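Local structure of putative transcriptional regulator (Bacteroides thetaiotaomicron, 3IC7) at residues A[23-28]-A[78-83]; A[32-37]-A[72-77]. The protein probably binds DNA and regulates transcription, as other members of the GntR family of bacterial regulators do. One frame throughout, in Å; residues are numbered along the deposited sequence.

Interaction 1 (A[23-28]-A[78-83]); sequences DILLGQ and GAKMLI
L25, in the last turn of helix 15-25, meets K80, in the first turn of helix 79-88, with their CA atoms 5.4 Å apart, while just beyond L25 the chain leaves the helix through G27, whose positive phi of 58° belongs to a Schellman motif. The methyls of L25 divide their work: L25 CD1 rests against K80 CA at 3.5 Å and also meets I83 CD1, whereas L25 CD2 touches I83 CG2, the two side chains running past each other in opposite senses. Beside them I24 CG2 packs on K80 CG at 3.8 Å and reaches I83 CD1. Helix 15-25 opens the winged helix-turn-helix domain of the GntR family, and helix 79-88 follows the wing strand 72-75, so this apolar patch joins the first helix of the predicted DNA-binding domain to the beginning of the C-terminal helical region. K80 lays its aliphatic chain along the end of helix 15-25, extended until a bend at the end (chi4 49°) turns NZ back to the helix terminus. There K80 NZ makes a weak hydrogen bond to I24 O, 3.0 Å away, and a further weak one to Y29 O. K80 CE passes 3.5 Å from G27 CA. At the start of helix 79-88, the E31 carboxylate accepts hydrogen bonds from the backbone N atoms of G78, A79 and K80.

Interaction 2 (A[32-37]-A[72-77]); sequences EGRIPS and GFFVAS
R34 sends CG anti to its backbone N (chi1 -162°), and bends at chi2 and chi3 then fold its chain over the ring of F74; the two residues project from the same face of the sheet, and the F74 chi1 of -89° lays the ring against the R34 chain. R34 CD lies over one face of this ring, 3.7 Å from the F74 ring centroid and displaced toward the rim, a CH-pi contact; beyond it the guanidinium plane is nearly parallel to the ring, 7° apart. Along the ring's edge, near its plane, comes E32 C. R34 and F74 are a non-hydrogen-bonded pair of the antiparallel sheet, in which strand 72-75 runs between the short strand 34-35 and strand 65-68, the small sheet of a winged helix domain. The backbones are joined by V75 N to G33 O, 2.6 Å and nearly straight, and by E32 N to V75 O at 2.9 Å; a longer, more bent bond runs from I35 N to F73 O at 3.2 Å, where the pairing is loose. On the other face of the sheet I35 CG1 packs against F73 CB at 3.6 Å, and the F73 ring meets Y56 edge to face. The polar end of E32 is held elsewhere, E32 OE1 being hydrogen-bonded to Y66 OH. An alanine in place of F74 would remove the ring and is likely to leave the R34 chain without the surface it lies on, its guanidinium freer to swing. R34 uses the ring through its aliphatic CD, a dispersion contact, whereas K68 makes a cation-pi contact with F74, so the ring serves one basic residue by packing and the other by its pi electrons.

How the interactions relate
Interactions 1 and 2 adjoin along the chain on both sides, in opposite order: helix 15-25 leads into strand 34-35, and strand 72-75 leads into helix 79-88. The pairing of 32-37 with 72-77 therefore lies within the span of chain bounded by the contact of 23-28 with 78-83. Their centres are about 11 Å apart, and they touch where I24 CD1 packs 4.2 Å from V75 CG1, so I24 packs on both helix 79-88 and V75 of the central strand 72-75. The short link between them is shared too: Y29 accepts a weak bond from K80 in interaction 1 and touches I35, P36 and V75 in interaction 2, while E31 binds the start of helix 79-88 and contacts V75.

Interaction 1 (A[23-28]-A[78-83])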
loop_
_atom_site.group_PDB
_atom_site.type_symbol
_atom_site.label_atom_id
_atom_site.label_comp_id
_atom_site.label_asym_id
_atom_site.label_seq_id
_atom_site.Cartn_x
_atom_site.Cartn_y
_atom_site.Cartn_z
ATOM N N ASP A 23 -12.278 4.726 -13.824
ATOM C CA ASP A 23 -13.195 3.621 -13.641
ATOM C C ASP A 23 -14.116 4.029 -12.480
ATOM O O ASP A 23 -15.341 3.959 -12.607
ATOM C CB ASP A 23 -12.449 2.321 -13.319
ATOM C CG ASP A 23 -11.632 1.796 -14.490
ATOM O OD1 ASP A 23 -12.150 1.799 -15.622
ATOM O OD2 ASP A 23 -10.476 1.364 -14.275
ATOM N N ILE A 24 -13.521 4.509 -11.380
ATOM C CA ILE A 24 -14.255 4.777 -10.131
ATOM C C ILE A 24 -15.208 5.964 -10.168
ATOM O O ILE A 24 -16.304 5.891 -9.614
ATOM C CB ILE A 24 -13.330 4.979 -8.903
ATOM C CG1 ILE A 24 -12.748 3.644 -8.423
ATOM C CG2 ILE A 24 -14.103 5.642 -7.748
ATOM C CD1 ILE A 24 -11.840 3.772 -7.182
ATOM N N LEU A 25 -14.789 7.056 -10.795
ATOM C CA LEU A 25 -15.644 8.225 -10.935
ATOM C C LEU A 25 -16.651 8.058 -12.068
ATOM O O LEU A 25 -17.640 8.802 -12.154
ATOM C CB LEU A 25 -14.795 9.460 -11.179
ATOM C CG LEU A 25 -14.296 10.134 -9.907
ATOM C CD1 LEU A 25 -13.969 9.055 -8.886
ATOM C CD2 LEU A 25 -13.099 11.087 -10.180
ATOM N N LEU A 26 -16.374 7.089 -12.940
ATOM C CA LEU A 26 -17.326 6.641 -13.944
ATOM C C LEU A 26 -18.363 5.731 -13.287
ATOM O O LEU A 26 -19.268 5.200 -13.957
ATOM C CB LEU A 26 -16.616 5.863 -15.054
ATOM C CG LEU A 26 -15.588 6.575 -15.936
ATOM C CD1 LEU A 26 -15.692 6.051 -17.359
ATOM C CD2 LEU A 26 -15.731 8.104 -15.908
ATOM N N GLY A 27 -18.207 5.546 -11.977
ATOM C CA GLY A 27 -19.014 4.620 -11.218
ATOM C C GLY A 27 -18.874 3.223 -11.784
ATOM O O GLY A 27 -19.699 2.358 -11.521
ATOM N N GLN A 28 -17.834 3.002 -12.576
ATOM C CA GLN A 28 -17.563 1.687 -13.127
ATOM C C GLN A 28 -17.349 0.724 -11.947
ATOM O O GLN A 28 -17.796 -0.442 -11.968
ATOM C CB GLN A 28 -16.337 1.754 -14.041
ATOM C CG GLN A 28 -16.506 1.099 -15.406
ATOM C CD GLN A 28 -15.794 -0.242 -15.507
ATOM O OE1 GLN A 28 -14.601 -0.305 -15.840
ATOM N NE2 GLN A 28 -16.531 -1.330 -15.235
ATOM N N GLY A 78 -16.838 6.249 0.203
ATOM C CA GLY A 78 -16.560 7.676 0.070
ATOM C C GLY A 78 -15.354 7.961 -0.822
ATOM O O GLY A 78 -14.588 8.894 -0.559
ATOM N N ALA A 79 -15.171 7.162 -1.877
ATOM C CA ALA A 79 -13.941 7.212 -2.685
ATOM C C ALA A 79 -13.976 8.307 -3.751
ATOM O O ALA A 79 -13.018 9.083 -3.870
ATOM C CB ALA A 79 -13.655 5.857 -3.317
ATOM N N LYS A 80 -15.096 8.358 -4.500
ATOM C CA LYS A 80 -15.325 9.292 -5.635
ATOM C C LYS A 80 -15.052 10.749 -5.291
ATOM O O LYS A 80 -15.096 11.596 -6.169
ATOM C CB LYS A 80 -16.770 9.185 -6.217
ATOM C CG LYS A 80 -17.065 8.013 -7.223
ATOM C CD LYS A 80 -18.579 7.862 -7.569
ATOM C CE LYS A 80 -18.950 6.502 -8.246
ATOM N NZ LYS A 80 -18.418 5.294 -7.553
HETATM N N MSE A 81 -14.780 11.053 -4.025
HETATM C CA MSE A 81 -14.746 12.445 -3.587
HETATM C C MSE A 81 -13.417 12.900 -3.043
HETATM O O MSE A 81 -13.022 14.070 -3.185
HETATM C CB MSE A 81 -15.792 12.679 -2.515
HETATM C CG MSE A 81 -17.042 13.375 -3.013
HETATM SE SE MSE A 81 -17.769 14.599 -1.659
HETATM C CE MSE A 81 -17.147 13.733 -0.014
ATOM N N LEU A 82 -12.726 11.981 -2.395
ATOM C CA LEU A 82 -11.405 12.324 -1.949
ATOM C C LEU A 82 -10.542 12.531 -3.185
ATOM O O LEU A 82 -9.738 13.445 -3.228
ATOM C CB LEU A 82 -10.844 11.269 -0.990
ATOM C CG LEU A 82 -10.600 9.818 -1.379
ATOM C CD1 LEU A 82 -9.373 9.356 -0.619
ATOM C CD2 LEU A 82 -11.795 8.967 -1.044
ATOM N N ILE A 83 -10.766 11.703 -4.202
ATOM C CA ILE A 83 -10.054 11.785 -5.474
ATOM C C ILE A 83 -10.209 13.156 -6.083
ATOM O O ILE A 83 -9.228 13.820 -6.418
ATOM C CB ILE A 83 -10.598 10.756 -6.512
ATOM C CG1 ILE A 83 -10.285 9.301 -6.103
ATOM C CG2 ILE A 83 -10.059 11.086 -7.907
ATOM C CD1 ILE A 83 -11.061 8.243 -6.881
#

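Interaction 2 (A[32-37]-A[72-77])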
loop_
_atom_site.group_PDB
_atom_site.type_symbol
_atom_site.label_atom_id
_atom_site.label_comp_id
_atom_site.label_asym_id
_atom_site.label_seq_id
_atom_site.Cartn_x
_atom_site.Cartn_y
_atom_site.Cartn_z
ATOM N N GLU A 32 -17.718 0.453 -1.789
ATOM C CA GLU A 32 -18.120 -0.775 -1.070
ATOM C C GLU A 32 -18.385 -1.900 -2.039
ATOM O O GLU A 32 -19.172 -2.809 -1.786
ATOM C CB GLU A 32 -19.344 -0.539 -0.191
ATOM C CG GLU A 32 -19.039 0.431 0.939
ATOM C CD GLU A 32 -17.620 0.280 1.482
ATOM O OE1 GLU A 32 -17.258 -0.825 1.936
ATOM O OE2 GLU A 32 -16.857 1.271 1.469
ATOM N N GLY A 33 -17.712 -1.793 -3.168
ATOM C CA GLY A 33 -17.776 -2.784 -4.204
ATOM C C GLY A 33 -16.388 -3.005 -4.762
ATOM O O GLY A 33 -15.445 -2.219 -4.536
ATOM N N ARG A 34 -16.243 -4.095 -5.509
ATOM C CA ARG A 34 -14.948 -4.742 -5.676
ATOM C C ARG A 34 -14.228 -4.225 -6.918
ATOM O O ARG A 34 -14.848 -3.997 -7.956
ATOM C CB ARG A 34 -15.115 -6.261 -5.759
ATOM C CG ARG A 34 -13.837 -7.041 -5.498
ATOM C CD ARG A 34 -13.871 -7.715 -4.136
ATOM N NE ARG A 34 -14.367 -9.086 -4.216
ATOM C CZ ARG A 34 -15.619 -9.410 -4.521
ATOM N NH1 ARG A 34 -16.509 -8.461 -4.776
ATOM N NH2 ARG A 34 -15.982 -10.685 -4.571
ATOM N N ILE A 35 -12.917 -4.043 -6.803
ATOM C CA ILE A 35 -12.035 -4.068 -7.964
ATOM C C ILE A 35 -11.387 -5.437 -8.135
ATOM O O ILE A 35 -10.997 -6.077 -7.157
ATOM C CB ILE A 35 -10.933 -2.997 -7.859
ATOM C CG1 ILE A 35 -10.202 -3.115 -6.520
ATOM C CG2 ILE A 35 -11.524 -1.606 -8.029
ATOM C CD1 ILE A 35 -9.517 -1.839 -6.084
ATOM N N PRO A 36 -11.274 -5.882 -9.383
ATOM C CA PRO A 36 -10.857 -7.256 -9.676
ATOM C C PRO A 36 -9.364 -7.457 -9.436
ATOM O O PRO A 36 -8.640 -6.487 -9.210
ATOM C CB PRO A 36 -11.174 -7.403 -11.165
ATOM C CG PRO A 36 -11.070 -6.020 -11.703
ATOM C CD PRO A 36 -11.559 -5.115 -10.607
ATOM N N SER A 37 -8.914 -8.707 -9.486
ATOM C CA SER A 37 -7.592 -9.066 -8.989
ATOM C C SER A 37 -6.510 -8.196 -9.620
ATOM O O SER A 37 -6.640 -7.759 -10.763
ATOM C CB SER A 37 -7.301 -10.544 -9.257
ATOM O OG SER A 37 -5.909 -10.775 -9.388
ATOM N N GLY A 72 -9.910 -9.730 -1.466
ATOM C CA GLY A 72 -9.534 -8.790 -2.505
ATOM C C GLY A 72 -9.663 -7.348 -2.057
ATOM O O GLY A 72 -9.815 -7.068 -0.867
ATOM N N PHE A 73 -9.601 -6.427 -3.014
ATOM C CA PHE A 73 -9.709 -5.005 -2.717
ATOM C C PHE A 73 -11.077 -4.461 -3.112
ATOM O O PHE A 73 -11.740 -5.004 -3.996
ATOM C CB PHE A 73 -8.605 -4.222 -3.434
ATOM C CG PHE A 73 -7.217 -4.611 -3.015
ATOM C CD1 PHE A 73 -6.652 -5.796 -3.456
ATOM C CD2 PHE A 73 -6.476 -3.793 -2.179
ATOM C CE1 PHE A 73 -5.374 -6.157 -3.073
ATOM C CE2 PHE A 73 -5.197 -4.148 -1.792
ATOM C CZ PHE A 73 -4.647 -5.332 -2.239
ATOM N N PHE A 74 -11.495 -3.386 -2.452
ATOM C CA PHE A 74 -12.816 -2.871 -2.616
ATOM C C PHE A 74 -12.632 -1.431 -2.795
ATOM O O PHE A 74 -11.573 -0.904 -2.514
ATOM C CB PHE A 74 -13.644 -3.111 -1.353
ATOM C CG PHE A 74 -14.378 -4.439 -1.328
ATOM C CD1 PHE A 74 -15.753 -4.485 -1.572
ATOM C CD2 PHE A 74 -13.710 -5.627 -1.046
ATOM C CE1 PHE A 74 -16.457 -5.699 -1.549
ATOM C CE2 PHE A 74 -14.401 -6.844 -1.016
ATOM C CZ PHE A 74 -15.779 -6.879 -1.269
ATOM N N VAL A 75 -13.677 -0.784 -3.260
ATOM C CA VAL A 75 -13.701 0.653 -3.231
ATOM C C VAL A 75 -14.023 1.068 -1.793
ATOM O O VAL A 75 -14.867 0.459 -1.140
ATOM C CB VAL A 75 -14.721 1.197 -4.239
ATOM C CG1 VAL A 75 -14.684 2.713 -4.253
ATOM C CG2 VAL A 75 -14.414 0.637 -5.625
ATOM N N ALA A 76 -13.310 2.078 -1.303
ATOM C CA ALA A 76 -13.543 2.596 0.033
ATOM C C ALA A 76 -14.806 3.422 0.018
ATOM O O ALA A 76 -14.993 4.227 -0.893
ATOM C CB ALA A 76 -12.381 3.457 0.471
ATOM N N SER A 77 -15.656 3.243 1.030
ATOM C CA SER A 77 -16.894 4.022 1.148
ATOM C C SER A 77 -16.613 5.515 1.301
ATOM O O SER A 77 -16.232 5.976 2.386
ATOM C CB SER A 77 -17.742 3.544 2.319
ATOM O OG SER A 77 -17.149 3.918 3.542
#